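Pre-crRNA processing endonuclease (Streptococcus pyogenes serotype M1, PDB 3VZH) probably processes precursor CRISPR RNA as a Cas5d-type endoribonuclease in CRISPR-based defence against mobile genetic elements. Local coordinates at residues A[60-65]-A[95-100]; A[68-73]-A[88-93]; A[170-175]-A[189-194]. All blocks are in the same frame, centred on the assembly; numbering follows the deposited sequence.

Contact 1 of 3, residues A[60-65]-A[95-100]; sequences TEVKVI and VVYLIK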
ATOM      1  N   THR A  60       6.581   0.304  -3.072  1.00 19.99           N
ATOM      2  CA  THR A  60       7.977   0.228  -2.566  1.00 20.39           C
ATOM      3  C   THR A  60       8.204   1.030  -1.287  1.00 23.19           C
ATOM      4  O   THR A  60       9.159   0.752  -0.512  1.00 23.20           O
ATOM      5  CB  THR A  60       9.011   0.686  -3.597  1.00 24.56           C
ATOM      6  OG1 THR A  60       8.755   2.046  -3.980  1.00 23.50           O
ATOM      7  CG2 THR A  60       8.993  -0.270  -4.799  1.00 24.88           C
ATOM      8  N   GLU A  61       7.366   2.032  -1.055  1.00 22.88           N
ATOM      9  CA  GLU A  61       7.608   2.962   0.053  1.00 22.33           C
ATOM     10  C   GLU A  61       6.302   3.625   0.466  1.00 22.49           C
ATOM     11  O   GLU A  61       5.414   3.877  -0.416  1.00 19.86           O
ATOM     12  CB  GLU A  61       8.648   3.991  -0.308  1.00 22.55           C
ATOM     13  CG  GLU A  61       9.260   4.626   0.929  1.00 25.58           C
ATOM     14  CD  GLU A  61      10.445   5.489   0.543  1.00 28.06           C
ATOM     15  OE1 GLU A  61      10.244   6.585   0.049  1.00 26.38           O
ATOM     16  OE2 GLU A  61      11.590   5.045   0.744  1.00 30.72           O
ATOM     17  N   VAL A  62       6.120   3.857   1.764  1.00 22.62           N
ATOM     18  CA  VAL A  62       4.994   4.735   2.228  1.00 22.13           C
ATOM     19  C   VAL A  62       5.457   5.745   3.242  1.00 22.47           C
ATOM     20  O   VAL A  62       6.403   5.458   4.008  1.00 20.90           O
ATOM     21  CB  VAL A  62       3.821   3.896   2.809  1.00 20.35           C
ATOM     22  CG1 VAL A  62       4.231   3.027   4.062  1.00 22.60           C
ATOM     23  CG2 VAL A  62       2.617   4.812   3.179  1.00 20.79           C
ATOM     24  N   LYS A  63       4.885   6.962   3.194  1.00 24.35           N
ATOM     25  CA  LYS A  63       5.183   7.988   4.173  1.00 19.99           C
ATOM     26  C   LYS A  63       3.934   8.206   5.009  1.00 23.32           C
ATOM     27  O   LYS A  63       2.823   8.482   4.459  1.00 23.26           O
ATOM     28  CB  LYS A  63       5.691   9.342   3.600  1.00 22.12           C
ATOM     29  CG  LYS A  63       6.892   9.157   2.668  1.00 23.17           C
ATOM     30  CD  LYS A  63       7.379  10.468   2.069  1.00 28.94           C
ATOM     31  CE  LYS A  63       7.906  11.380   3.054  1.00 33.05           C
ATOM     32  NZ  LYS A  63       8.901  12.246   2.303  1.00 40.25           N
ATOM     33  N   VAL A  64       4.078   7.990   6.316  1.00 21.56           N
ATOM     34  CA  VAL A  64       2.997   8.247   7.302  1.00 21.65           C
ATOM     35  C   VAL A  64       3.080   9.709   7.713  1.00 23.86           C
ATOM     36  O   VAL A  64       4.005  10.124   8.437  1.00 23.29           O
ATOM     37  CB  VAL A  64       3.207   7.251   8.514  1.00 22.24           C
ATOM     38  CG1 VAL A  64       2.137   7.478   9.582  1.00 20.25           C
ATOM     39  CG2 VAL A  64       3.212   5.806   8.025  1.00 22.20           C
ATOM     40  N   ILE A  65       2.144  10.533   7.204  1.00 21.17           N
ATOM     41  CA  ILE A  65       2.271  11.987   7.357  1.00 22.74           C
ATOM     42  C   ILE A  65       1.730  12.451   8.659  1.00 22.32           C
ATOM     43  O   ILE A  65       2.256  13.421   9.215  1.00 22.90           O
ATOM     44  CB  ILE A  65       1.551  12.695   6.185  1.00 21.28           C
ATOM     45  CG1 ILE A  65       2.267  12.266   4.864  1.00 23.29           C
ATOM     46  CG2 ILE A  65       1.710  14.217   6.361  1.00 23.99           C
ATOM     47  CD1 ILE A  65       3.791  12.527   4.816  1.00 25.18           C
ATOM     48  N   VAL A  95      -5.910   9.843   8.956  1.00 23.67           N
ATOM     49  CA  VAL A  95      -4.675   9.268   8.371  1.00 21.52           C
ATOM     50  C   VAL A  95      -4.418   9.931   7.035  1.00 22.12           C
ATOM     51  O   VAL A  95      -5.406  10.276   6.292  1.00 22.11           O
ATOM     52  CB  VAL A  95      -4.749   7.725   8.244  1.00 22.49           C
ATOM     53  CG1 VAL A  95      -4.940   7.103   9.665  1.00 21.15           C
ATOM     54  CG2 VAL A  95      -5.859   7.261   7.251  1.00 22.45           C
ATOM     55  N   VAL A  96      -3.107  10.198   6.753  1.00 20.84           N
ATOM     56  CA  VAL A  96      -2.635  10.621   5.412  1.00 19.23           C
ATOM     57  C   VAL A  96      -1.411   9.767   5.097  1.00 19.31           C
ATOM     58  O   VAL A  96      -0.528   9.627   5.906  1.00 18.56           O
ATOM     59  CB  VAL A  96      -2.209  12.100   5.410  1.00 21.27           C
ATOM     60  CG1 VAL A  96      -1.494  12.369   4.095  1.00 23.43           C
ATOM     61  CG2 VAL A  96      -3.381  13.097   5.587  1.00 23.37           C
ATOM     62  N   TYR A  97      -1.360   9.130   3.928  1.00 21.01           N
ATOM     63  CA  TYR A  97      -0.222   8.242   3.557  1.00 20.48           C
ATOM     64  C   TYR A  97       0.146   8.608   2.153  1.00 19.56           C
ATOM     65  O   TYR A  97      -0.784   8.793   1.271  1.00 20.21           O
ATOM     66  CB  TYR A  97      -0.662   6.784   3.519  1.00 19.94           C
ATOM     67  CG  TYR A  97      -1.138   6.288   4.858  1.00 22.30           C
ATOM     68  CD1 TYR A  97      -0.270   6.259   5.956  1.00 20.40           C
ATOM     69  CD2 TYR A  97      -2.423   5.845   5.021  1.00 21.61           C
ATOM     70  CE1 TYR A  97      -0.748   5.825   7.221  1.00 19.32           C
ATOM     71  CE2 TYR A  97      -2.896   5.407   6.254  1.00 23.27           C
ATOM     72  CZ  TYR A  97      -2.032   5.387   7.334  1.00 22.81           C
ATOM     73  OH  TYR A  97      -2.521   4.942   8.549  1.00 23.02           O
ATOM     74  N   LEU A  98       1.437   8.794   1.890  1.00 21.51           N
ATOM     75  CA  LEU A  98       1.844   8.994   0.528  1.00 20.41           C
ATOM     76  C   LEU A  98       2.490   7.665   0.109  1.00 22.31           C
ATOM     77  O   LEU A  98       3.412   7.121   0.835  1.00 20.09           O
ATOM     78  CB  LEU A  98       2.852  10.187   0.446  1.00 19.43           C
ATOM     79  CG  LEU A  98       2.454  11.396   1.269  1.00 19.20           C
ATOM     80  CD1 LEU A  98       3.542  12.435   1.004  1.00 19.44           C
ATOM     81  CD2 LEU A  98       1.104  11.990   0.820  1.00 18.82           C
ATOM     82  N   ILE A  99       2.084   7.120  -1.044  1.00 21.70           N
ATOM     83  CA  ILE A  99       2.541   5.808  -1.461  1.00 20.48           C
ATOM     84  C   ILE A  99       3.406   6.059  -2.729  1.00 20.50           C
ATOM     85  O   ILE A  99       2.959   6.738  -3.660  1.00 20.65           O
ATOM     86  CB  ILE A  99       1.339   4.899  -1.851  1.00 20.71           C
ATOM     87  CG1 ILE A  99       0.312   4.847  -0.696  1.00 20.41           C
ATOM     88  CG2 ILE A  99       1.794   3.460  -2.163  1.00 19.93           C
ATOM     89  CD1 ILE A  99      -0.975   4.049  -1.018  1.00 21.50           C
ATOM     90  N   LYS A 100       4.547   5.407  -2.771  1.00 19.42           N
ATOM     91  CA  LYS A 100       5.428   5.323  -3.966  1.00 19.66           C
ATOM     92  C   LYS A 100       5.310   3.899  -4.497  1.00 20.85           C
ATOM     93  O   LYS A 100       5.456   2.944  -3.728  1.00 20.52           O
ATOM     94  CB  LYS A 100       6.849   5.627  -3.536  1.00 21.93           C
ATOM     95  CG  LYS A 100       7.854   5.486  -4.675  1.00 22.28           C
ATOM     96  CD  LYS A 100       9.290   5.766  -4.143  1.00 23.86           C
ATOM     97  CE  LYS A 100      10.307   5.645  -5.300  1.00 26.56           C
ATOM     98  NZ  LYS A 100      11.722   5.744  -4.769  1.00 30.93           N
TER
HETATM   99  O   HOH W   1      11.356   3.023  -3.382  1.00 35.52           O
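Lys63 and Leu98 form a hydrogen-bonded antiparallel pair, with Lys63 N 2.8 Å from Leu98 O and Leu98 N 2.9 Å from Lys63 O. The two strands are neighbours in the antiparallel sheet of an RRM-like fold. Farther along, Lys100 N gives an almost straight bond to Glu61 O (2.9 Å, 175° at the hydrogen). Here the register slips into a classic beta bulge: Thr60 and Glu61 both face Lys100. Thr60 N binds Lys100 O at 2.9 Å, and Glu61 N reaches the same oxygen only weakly. The extended Lys100 chain passes Thr60 OG1, and one water joins NZ to that hydroxyl. The carboxylate of Glu61 instead binds Tyr156 and Thr202, while Lys63 makes a hydrogen bond and a cation-pi contact with Tyr156.

Val62, Val64, Tyr97 and Ile99 share the face away from Lys63 and Leu98. Of these, Val62 and Ile99 pack on Leu42 of helix 39-49. Val62 CG2 sits anti to its own backbone N (chi1 of CG1 61°) and lies beside Tyr97 CB at 3.8 Å. Val64 and the tyrosine run alongside each other and point the same way. Just past the strand, Ile65 crosses Leu98 at about a right angle, Ile65 CG1 to Leu98 CG 3.7 Å. The ring edge of Tyr97 meets Val64 through CE1, 4.0 Å from Val64 CG2.

Contact 2 of 3, residues A[68-73]-A[88-93]; sequences IQTELQ and YVSYLS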
ATOM      1  N   ILE A  68      -0.162   9.467  14.750  1.00 23.76           N
ATOM      2  CA  ILE A  68      -0.920   8.225  14.908  1.00 23.04           C
ATOM      3  C   ILE A  68      -1.893   8.379  16.086  1.00 25.28           C
ATOM      4  O   ILE A  68      -1.441   8.670  17.192  1.00 26.76           O
ATOM      5  CB  ILE A  68       0.029   7.049  15.155  1.00 22.67           C
ATOM      6  CG1 ILE A  68       0.868   6.727  13.867  1.00 24.12           C
ATOM      7  CG2 ILE A  68      -0.703   5.763  15.612  1.00 21.95           C
ATOM      8  CD1 ILE A  68       2.071   5.878  14.196  1.00 27.06           C
ATOM      9  N   GLN A  69      -3.199   8.257  15.808  1.00 25.09           N
ATOM     10  CA  GLN A  69      -4.260   8.479  16.806  1.00 25.83           C
ATOM     11  C   GLN A  69      -5.236   7.357  16.562  1.00 28.82           C
ATOM     12  O   GLN A  69      -5.312   6.874  15.440  1.00 26.64           O
ATOM     13  CB  GLN A  69      -4.971   9.808  16.461  1.00 30.22           C
ATOM     14  CG  GLN A  69      -4.109  11.064  16.612  1.00 34.21           C
ATOM     15  CD  GLN A  69      -4.939  12.339  16.502  1.00 42.85           C
ATOM     16  OE1 GLN A  69      -5.354  12.881  17.510  1.00 46.83           O
ATOM     17  NE2 GLN A  69      -5.193  12.801  15.289  1.00 41.49           N
ATOM     18  N   THR A  70      -5.919   6.908  17.603  1.00 26.67           N
ATOM     19  CA  THR A  70      -6.866   5.831  17.451  1.00 27.63           C
ATOM     20  C   THR A  70      -8.208   6.229  18.064  1.00 28.98           C
ATOM     21  O   THR A  70      -8.285   7.170  18.877  1.00 27.01           O
ATOM     22  CB  THR A  70      -6.363   4.525  18.129  1.00 28.26           C
ATOM     23  OG1 THR A  70      -6.366   4.671  19.547  1.00 27.41           O
ATOM     24  CG2 THR A  70      -4.896   4.137  17.637  1.00 31.95           C
ATOM     25  N   GLU A  71      -9.241   5.465  17.673  1.00 25.96           N
ATOM     26  CA  GLU A  71     -10.576   5.659  18.150  1.00 27.85           C
ATOM     27  C   GLU A  71     -11.184   4.313  18.318  1.00 27.15           C
ATOM     28  O   GLU A  71     -10.963   3.408  17.523  1.00 28.29           O
ATOM     29  CB  GLU A  71     -11.408   6.442  17.143  1.00 30.05           C
ATOM     30  CG  GLU A  71     -10.958   7.882  17.045  1.00 34.98           C
ATOM     31  CD  GLU A  71     -11.522   8.756  18.168  1.00 42.91           C
ATOM     32  OE1 GLU A  71     -11.123   9.922  18.259  1.00 43.54           O
ATOM     33  OE2 GLU A  71     -12.374   8.308  18.954  1.00 49.97           O
ATOM     34  N   LEU A  72     -11.989   4.213  19.363  1.00 28.38           N
ATOM     35  CA  LEU A  72     -12.542   2.944  19.773  1.00 30.08           C
ATOM     36  C   LEU A  72     -13.975   2.895  19.345  1.00 33.91           C
ATOM     37  O   LEU A  72     -14.693   3.905  19.456  1.00 37.81           O
ATOM     38  CB  LEU A  72     -12.430   2.863  21.305  1.00 34.63           C
ATOM     39  CG  LEU A  72     -12.574   1.567  22.121  1.00 38.14           C
ATOM     40  CD1 LEU A  72     -11.881   0.388  21.434  1.00 39.01           C
ATOM     41  CD2 LEU A  72     -12.026   1.791  23.556  1.00 40.11           C
ATOM     42  N   GLN A  73     -14.438   1.736  18.882  1.00 31.78           N
ATOM     43  CA  GLN A  73     -15.850   1.609  18.587  1.00 31.49           C
ATOM     44  C   GLN A  73     -16.418   0.326  19.279  1.00 33.60           C
ATOM     45  O   GLN A  73     -15.901  -0.782  19.046  1.00 34.29           O
ATOM     46  CB  GLN A  73     -16.109   1.557  17.062  1.00 31.52           C
ATOM     47  CG  GLN A  73     -17.618   1.285  16.764  1.00 35.41           C
ATOM     48  CD  GLN A  73     -17.888   1.359  15.295  1.00 37.82           C
ATOM     49  OE1 GLN A  73     -17.710   0.371  14.576  1.00 39.08           O
ATOM     50  NE2 GLN A  73     -18.254   2.541  14.816  1.00 32.58           N
ATOM     51  N   TYR A  88     -15.195  -4.773  20.590  1.00 36.98           N
ATOM     52  CA  TYR A  88     -14.532  -3.482  20.371  1.00 36.69           C
ATOM     53  C   TYR A  88     -13.753  -3.566  19.081  1.00 35.45           C
ATOM     54  O   TYR A  88     -13.186  -4.626  18.751  1.00 34.36           O
ATOM     55  CB  TYR A  88     -13.541  -3.159  21.501  1.00 37.21           C
ATOM     56  CG  TYR A  88     -14.146  -3.065  22.879  1.00 43.90           C
ATOM     57  CD1 TYR A  88     -14.849  -1.912  23.286  1.00 48.97           C
ATOM     58  CD2 TYR A  88     -13.997  -4.132  23.801  1.00 46.07           C
ATOM     59  CE1 TYR A  88     -15.410  -1.831  24.569  1.00 49.59           C
ATOM     60  CE2 TYR A  88     -14.529  -4.059  25.080  1.00 51.27           C
ATOM     61  CZ  TYR A  88     -15.242  -2.915  25.466  1.00 54.23           C
ATOM     62  OH  TYR A  88     -15.761  -2.881  26.748  1.00 55.88           O
ATOM     63  N   VAL A  89     -13.662  -2.453  18.359  1.00 30.17           N
ATOM     64  CA  VAL A  89     -12.820  -2.406  17.210  1.00 31.72           C
ATOM     65  C   VAL A  89     -12.044  -1.141  17.432  1.00 32.15           C
ATOM     66  O   VAL A  89     -12.681  -0.124  17.759  1.00 30.81           O
ATOM     67  CB  VAL A  89     -13.626  -2.283  15.870  1.00 34.38           C
ATOM     68  CG1 VAL A  89     -12.660  -2.178  14.688  1.00 33.14           C
ATOM     69  CG2 VAL A  89     -14.556  -3.500  15.696  1.00 32.98           C
ATOM     70  N   SER A  90     -10.702  -1.193  17.305  1.00 29.29           N
ATOM     71  CA  SER A  90      -9.872   0.035  17.475  1.00 28.14           C
ATOM     72  C   SER A  90      -9.361   0.489  16.110  1.00 28.65           C
ATOM     73  O   SER A  90      -8.576  -0.235  15.450  1.00 34.45           O
ATOM     74  CB  SER A  90      -8.677  -0.184  18.494  1.00 29.41           C
ATOM     75  OG  SER A  90      -7.782   1.013  18.536  1.00 31.12           O
ATOM     76  N   TYR A  91      -9.777   1.676  15.682  1.00 26.64           N
ATOM     77  CA  TYR A  91      -9.368   2.247  14.388  1.00 25.81           C
ATOM     78  C   TYR A  91      -8.261   3.287  14.490  1.00 25.64           C
ATOM     79  O   TYR A  91      -8.185   3.960  15.455  1.00 27.30           O
ATOM     80  CB  TYR A  91     -10.586   3.001  13.773  1.00 26.21           C
ATOM     81  CG  TYR A  91     -11.698   2.093  13.365  1.00 27.48           C
ATOM     82  CD1 TYR A  91     -11.714   1.529  12.066  1.00 30.44           C
ATOM     83  CD2 TYR A  91     -12.774   1.814  14.253  1.00 31.29           C
ATOM     84  CE1 TYR A  91     -12.750   0.670  11.682  1.00 32.76           C
ATOM     85  CE2 TYR A  91     -13.823   0.934  13.870  1.00 33.39           C
ATOM     86  CZ  TYR A  91     -13.812   0.385  12.580  1.00 36.56           C
ATOM     87  OH  TYR A  91     -14.826  -0.467  12.151  1.00 37.97           O
ATOM     88  N   LEU A  92      -7.448   3.432  13.446  1.00 22.96           N
ATOM     89  CA  LEU A  92      -6.676   4.679  13.314  1.00 21.88           C
ATOM     90  C   LEU A  92      -7.627   5.756  12.922  1.00 21.42           C
ATOM     91  O   LEU A  92      -8.598   5.526  12.154  1.00 24.01           O
ATOM     92  CB  LEU A  92      -5.631   4.434  12.198  1.00 25.35           C
ATOM     93  CG  LEU A  92      -4.508   3.467  12.608  1.00 24.55           C
ATOM     94  CD1 LEU A  92      -3.728   3.088  11.312  1.00 25.49           C
ATOM     95  CD2 LEU A  92      -3.585   4.273  13.580  1.00 27.29           C
ATOM     96  N   SER A  93      -7.263   7.000  13.259  1.00 22.70           N
ATOM     97  CA  SER A  93      -8.083   8.117  12.943  1.00 24.90           C
ATOM     98  C   SER A  93      -7.294   9.184  12.178  1.00 22.84           C
ATOM     99  O   SER A  93      -6.117   9.337  12.409  1.00 24.77           O
ATOM    100  CB  SER A  93      -8.519   8.729  14.295  1.00 25.95           C
ATOM    101  OG  SER A  93      -9.352   9.790  14.022  1.00 36.33           O
TER
HETATM  102  O   HOH W   2      -3.511   8.471  12.808  1.00 25.70           O
HETATM  103  O   HOH W   3      -8.314   3.026  20.619  1.00 43.04           O
HETATM  104  O   HOH W   4      -9.248  10.969  16.539  1.00 44.50           O
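Glu71 and Tyr91 pair through two backbone bonds: Tyr91 N to Glu71 O at 2.8 Å and Glu71 N to Tyr91 O at 2.9 Å. Gln73 and Val89 repeat this pattern two residues on. The axes of the segments 70-73 and 88-93 lie 150° apart, close to antiparallel, and come within 4.5 Å. Thr70 and Leu92 form a non-hydrogen-bonded pair whose side chains diverge. Beyond it, Ser93 N also bonds Gln69 O. Strand 70-74 is an outer strand of a small three-stranded sheet, and strand 17-18 borders the other side of 88-93.

On the face shared by Glu71, Gln73, Val89 and Tyr91, Gln73 CB lies in the plane of the Tyr91 ring, at its edge, 4.0 Å from Tyr91 CE2. The glutamine amide is turned 76° from the ring. Tyr91 OH binds Glu143 instead of the glutamine. Glu71 CG, anti to the carbonyl carbon (chi1 -70°), lies 3.8 Å from Ser93 CB. The bend at chi2 then sets the carboxylate, and a water links Glu71 OE1 to Ser93 OG. Leu72 and Ser90 share the other face. Leu72 CD1 touches Tyr88 CB at 3.9 Å, and a second water joins Thr70 OG1 to Ser90 OG. A third accepts from Gln69 N and donates to Ser93 O.

The two strands are therefore held mainly by backbone bonds. Two waters link side chains and one links backbone atoms, in keeping with a hairpin whose outer strand faces solvent.

Contact 3 of 3, residues A[170-175]-A[189-194]; sequences LGIMFH and SYFTKT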
ATOM      1  N   LEU A 170       8.102  -0.888  14.752  1.00 27.23           N
ATOM      2  CA  LEU A 170       6.761  -1.336  15.000  1.00 26.68           C
ATOM      3  C   LEU A 170       6.726  -2.857  15.229  1.00 27.31           C
ATOM      4  O   LEU A 170       5.683  -3.375  15.498  1.00 28.93           O
ATOM      5  CB  LEU A 170       5.824  -0.862  13.847  1.00 29.22           C
ATOM      6  CG  LEU A 170       5.762   0.695  13.757  1.00 31.26           C
ATOM      7  CD1 LEU A 170       5.125   1.145  12.474  1.00 34.87           C
ATOM      8  CD2 LEU A 170       5.044   1.303  14.900  1.00 30.55           C
ATOM      9  N   GLY A 171       7.884  -3.552  15.207  1.00 28.21           N
ATOM     10  CA  GLY A 171       7.872  -5.027  15.539  1.00 26.91           C
ATOM     11  C   GLY A 171       7.416  -5.796  14.347  1.00 27.99           C
ATOM     12  O   GLY A 171       7.342  -5.270  13.242  1.00 30.26           O
ATOM     13  N   ILE A 172       6.990  -7.036  14.563  1.00 26.83           N
ATOM     14  CA  ILE A 172       6.671  -7.867  13.437  1.00 27.84           C
ATOM     15  C   ILE A 172       5.266  -7.567  12.920  1.00 28.38           C
ATOM     16  O   ILE A 172       4.296  -7.563  13.683  1.00 32.56           O
ATOM     17  CB  ILE A 172       6.676  -9.351  13.876  1.00 31.30           C
ATOM     18  CG1 ILE A 172       8.015  -9.712  14.517  1.00 34.66           C
ATOM     19  CG2 ILE A 172       6.513 -10.234  12.651  1.00 30.76           C
ATOM     20  CD1 ILE A 172       9.218  -9.582  13.585  1.00 36.43           C
ATOM     21  N   MET A 173       5.133  -7.303  11.631  1.00 28.88           N
ATOM     22  CA  MET A 173       3.833  -6.984  11.008  1.00 25.40           C
ATOM     23  C   MET A 173       3.581  -7.954   9.887  1.00 27.18           C
ATOM     24  O   MET A 173       4.521  -8.330   9.140  1.00 26.67           O
ATOM     25  CB  MET A 173       3.893  -5.557  10.400  1.00 26.38           C
ATOM     26  CG  MET A 173       3.738  -4.513  11.498  1.00 27.79           C
ATOM     27  SD  MET A 173       3.551  -2.805  10.862  1.00 28.44           S
ATOM     28  CE  MET A 173       1.929  -3.115  10.142  1.00 25.45           C
ATOM     29  N   PHE A 174       2.332  -8.357   9.718  1.00 27.18           N
ATOM     30  CA  PHE A 174       1.910  -8.972   8.456  1.00 29.98           C
ATOM     31  C   PHE A 174       2.415  -8.145   7.265  1.00 31.38           C
ATOM     32  O   PHE A 174       2.323  -6.902   7.257  1.00 30.81           O
ATOM     33  CB  PHE A 174       0.398  -9.120   8.437  1.00 32.21           C
ATOM     34  CG  PHE A 174      -0.134  -9.728   7.188  1.00 31.14           C
ATOM     35  CD1 PHE A 174      -0.885  -8.956   6.314  1.00 31.09           C
ATOM     36  CD2 PHE A 174       0.112 -11.060   6.867  1.00 32.94           C
ATOM     37  CE1 PHE A 174      -1.377  -9.504   5.116  1.00 36.32           C
ATOM     38  CE2 PHE A 174      -0.401 -11.629   5.687  1.00 37.56           C
ATOM     39  CZ  PHE A 174      -1.153 -10.837   4.806  1.00 34.38           C
ATOM     40  N   HIS A 175       3.004  -8.838   6.275  1.00 27.98           N
ATOM     41  CA  HIS A 175       3.505  -8.204   5.062  1.00 29.94           C
ATOM     42  C   HIS A 175       2.519  -8.498   3.948  1.00 31.94           C
ATOM     43  O   HIS A 175       1.880  -7.587   3.442  1.00 32.11           O
ATOM     44  CB  HIS A 175       4.845  -8.827   4.708  1.00 30.58           C
ATOM     45  CG  HIS A 175       5.517  -8.263   3.469  1.00 30.72           C
ATOM     46  ND1 HIS A 175       5.231  -8.696   2.219  1.00 30.87           N
ATOM     47  CD2 HIS A 175       6.558  -7.321   3.337  1.00 28.50           C
ATOM     48  CE1 HIS A 175       6.037  -8.037   1.332  1.00 31.29           C
ATOM     49  NE2 HIS A 175       6.861  -7.233   2.031  1.00 28.24           N
ATOM     50  N   SER A 189       2.048 -17.035   4.228  1.00 38.04           N
ATOM     51  CA  SER A 189       1.987 -15.664   4.748  1.00 34.88           C
ATOM     52  C   SER A 189       3.382 -15.216   5.158  1.00 33.83           C
ATOM     53  O   SER A 189       4.241 -16.037   5.568  1.00 31.55           O
ATOM     54  CB  SER A 189       1.017 -15.501   5.906  1.00 31.35           C
ATOM     55  OG  SER A 189       1.471 -16.296   7.002  1.00 34.33           O
ATOM     56  N   TYR A 190       3.619 -13.927   4.962  1.00 30.77           N
ATOM     57  CA  TYR A 190       4.917 -13.346   5.200  1.00 32.33           C
ATOM     58  C   TYR A 190       4.742 -12.269   6.248  1.00 31.81           C
ATOM     59  O   TYR A 190       3.814 -11.423   6.162  1.00 32.16           O
ATOM     60  CB  TYR A 190       5.517 -12.715   3.931  1.00 30.06           C
ATOM     61  CG  TYR A 190       5.859 -13.712   2.852  1.00 33.42           C
ATOM     62  CD1 TYR A 190       7.175 -14.153   2.672  1.00 33.73           C
ATOM     63  CD2 TYR A 190       4.853 -14.241   2.017  1.00 35.16           C
ATOM     64  CE1 TYR A 190       7.496 -15.061   1.686  1.00 38.12           C
ATOM     65  CE2 TYR A 190       5.164 -15.167   1.024  1.00 37.39           C
ATOM     66  CZ  TYR A 190       6.474 -15.580   0.867  1.00 39.99           C
ATOM     67  OH  TYR A 190       6.783 -16.505  -0.106  1.00 42.75           O
ATOM     68  N   PHE A 191       5.663 -12.294   7.219  1.00 28.07           N
ATOM     69  CA  PHE A 191       5.700 -11.292   8.318  1.00 28.67           C
ATOM     70  C   PHE A 191       7.106 -10.750   8.381  1.00 28.64           C
ATOM     71  O   PHE A 191       8.062 -11.509   8.085  1.00 28.68           O
ATOM     72  CB  PHE A 191       5.342 -11.912   9.674  1.00 29.80           C
ATOM     73  CG  PHE A 191       3.908 -12.315   9.777  1.00 28.72           C
ATOM     74  CD1 PHE A 191       2.997 -11.523  10.497  1.00 31.54           C
ATOM     75  CD2 PHE A 191       3.464 -13.498   9.193  1.00 30.07           C
ATOM     76  CE1 PHE A 191       1.656 -11.899  10.606  1.00 31.24           C
ATOM     77  CE2 PHE A 191       2.133 -13.868   9.317  1.00 35.16           C
ATOM     78  CZ  PHE A 191       1.225 -13.060   9.995  1.00 34.04           C
ATOM     79  N   THR A 192       7.255  -9.496   8.824  1.00 27.42           N
ATOM     80  CA  THR A 192       8.592  -8.971   8.958  1.00 28.06           C
ATOM     81  C   THR A 192       8.621  -7.767   9.880  1.00 25.75           C
ATOM     82  O   THR A 192       7.571  -7.166  10.077  1.00 24.73           O
ATOM     83  CB  THR A 192       9.268  -8.697   7.571  1.00 30.39           C
ATOM     84  OG1 THR A 192      10.710  -8.852   7.704  1.00 31.74           O
ATOM     85  CG2 THR A 192       8.872  -7.272   6.938  1.00 25.69           C
ATOM     86  N   LYS A 193       9.805  -7.537  10.473  1.00 25.79           N
ATOM     87  CA  LYS A 193      10.136  -6.393  11.340  1.00 26.42           C
ATOM     88  C   LYS A 193       9.983  -5.168  10.485  1.00 29.46           C
ATOM     89  O   LYS A 193      10.552  -5.072   9.398  1.00 29.78           O
ATOM     90  CB  LYS A 193      11.553  -6.461  11.999  1.00 30.30           C
ATOM     91  CG  LYS A 193      12.064  -5.081  12.581  1.00 34.55           C
ATOM     92  CD  LYS A 193      13.465  -5.170  13.182  1.00 36.32           C
ATOM     93  CE  LYS A 193      13.693  -6.687  13.443  1.00 40.81           C
ATOM     94  NZ  LYS A 193      14.594  -7.154  14.522  1.00 44.82           N
ATOM     95  N   THR A 194       9.175  -4.231  10.968  1.00 26.45           N
ATOM     96  CA  THR A 194       8.778  -3.084  10.161  1.00 25.95           C
ATOM     97  C   THR A 194       9.224  -1.811  10.922  1.00 24.45           C
ATOM     98  O   THR A 194       8.772  -1.589  12.035  1.00 27.39           O
ATOM     99  CB  THR A 194       7.232  -3.159   9.869  1.00 25.36           C
ATOM    100  OG1 THR A 194       6.904  -4.388   9.125  1.00 28.75           O
ATOM    101  CG2 THR A 194       6.746  -1.865   9.105  1.00 30.92           C
TER
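Phe174 and Phe191 form a T-shaped (edge-to-face) pair in the beta hairpin of strands 173-178 and 188-197. The edge of Phe174 points at the face of Phe191, with ring centroids 5.6 Å apart and planes at 69°. Phe174 CG is anti to its backbone N (chi1 180°), which carries the ring over its partner. Its CD2 stands above the Phe191 ring, displaced toward the rim. The Phe191 ring lies against the Phe174 backbone, with Phe191 CD1 3.3 Å from Phe174 N. That nitrogen is hydrogen-bonded to Tyr34 OH. On the same face of the sheet, Ile172 crosses Phe191 at about a right angle, and Ile172 CG2 sits 3.6 Å from Phe191 CB.

Met173 points to the opposite face of the sheet. Its chi2 (-172°) extends the chain and brings Met173 SD to 3.8 Å from Thr194 CG2. The bend at chi3 then turns CE aside. His175 N binds Tyr190 O at 2.7 Å. The imidazole NE2 of His175 is hydrogen-bonded to Lys204 O of strand 200-213.

The chain turns a corner at Ile172. Before it, Leu170 N donates to Thr194 O, while Thr194 N bonds Gly171 O. After it, Met173 and Thr192 form a hydrogen-bonded pair, with Met173 N 2.9 Å from Thr192 O.

In the fold
Contact 1 lies nearest the centre of the chain and is the most buried. The centre of contact 2 sits about 20 Å from the centre of the chain, with half of its touching residues exposed, and contact 3 falls between. Contact 2 is nested in the loop closed by contact 1, so 60-65 runs on toward 68-73 and 88-93 leads into 95-100; the two touch where Tyr97 OH meets Leu92 CD1. Contacts 1 and 3 belong to the same curled sheet through strand 200-213, though their nearest atoms stay about 7 Å apart. Contact 1 packs aliphatic groups against a helix, contact 3 relies on aromatic rings, and contact 2 adds water bridges to its backbone bonds.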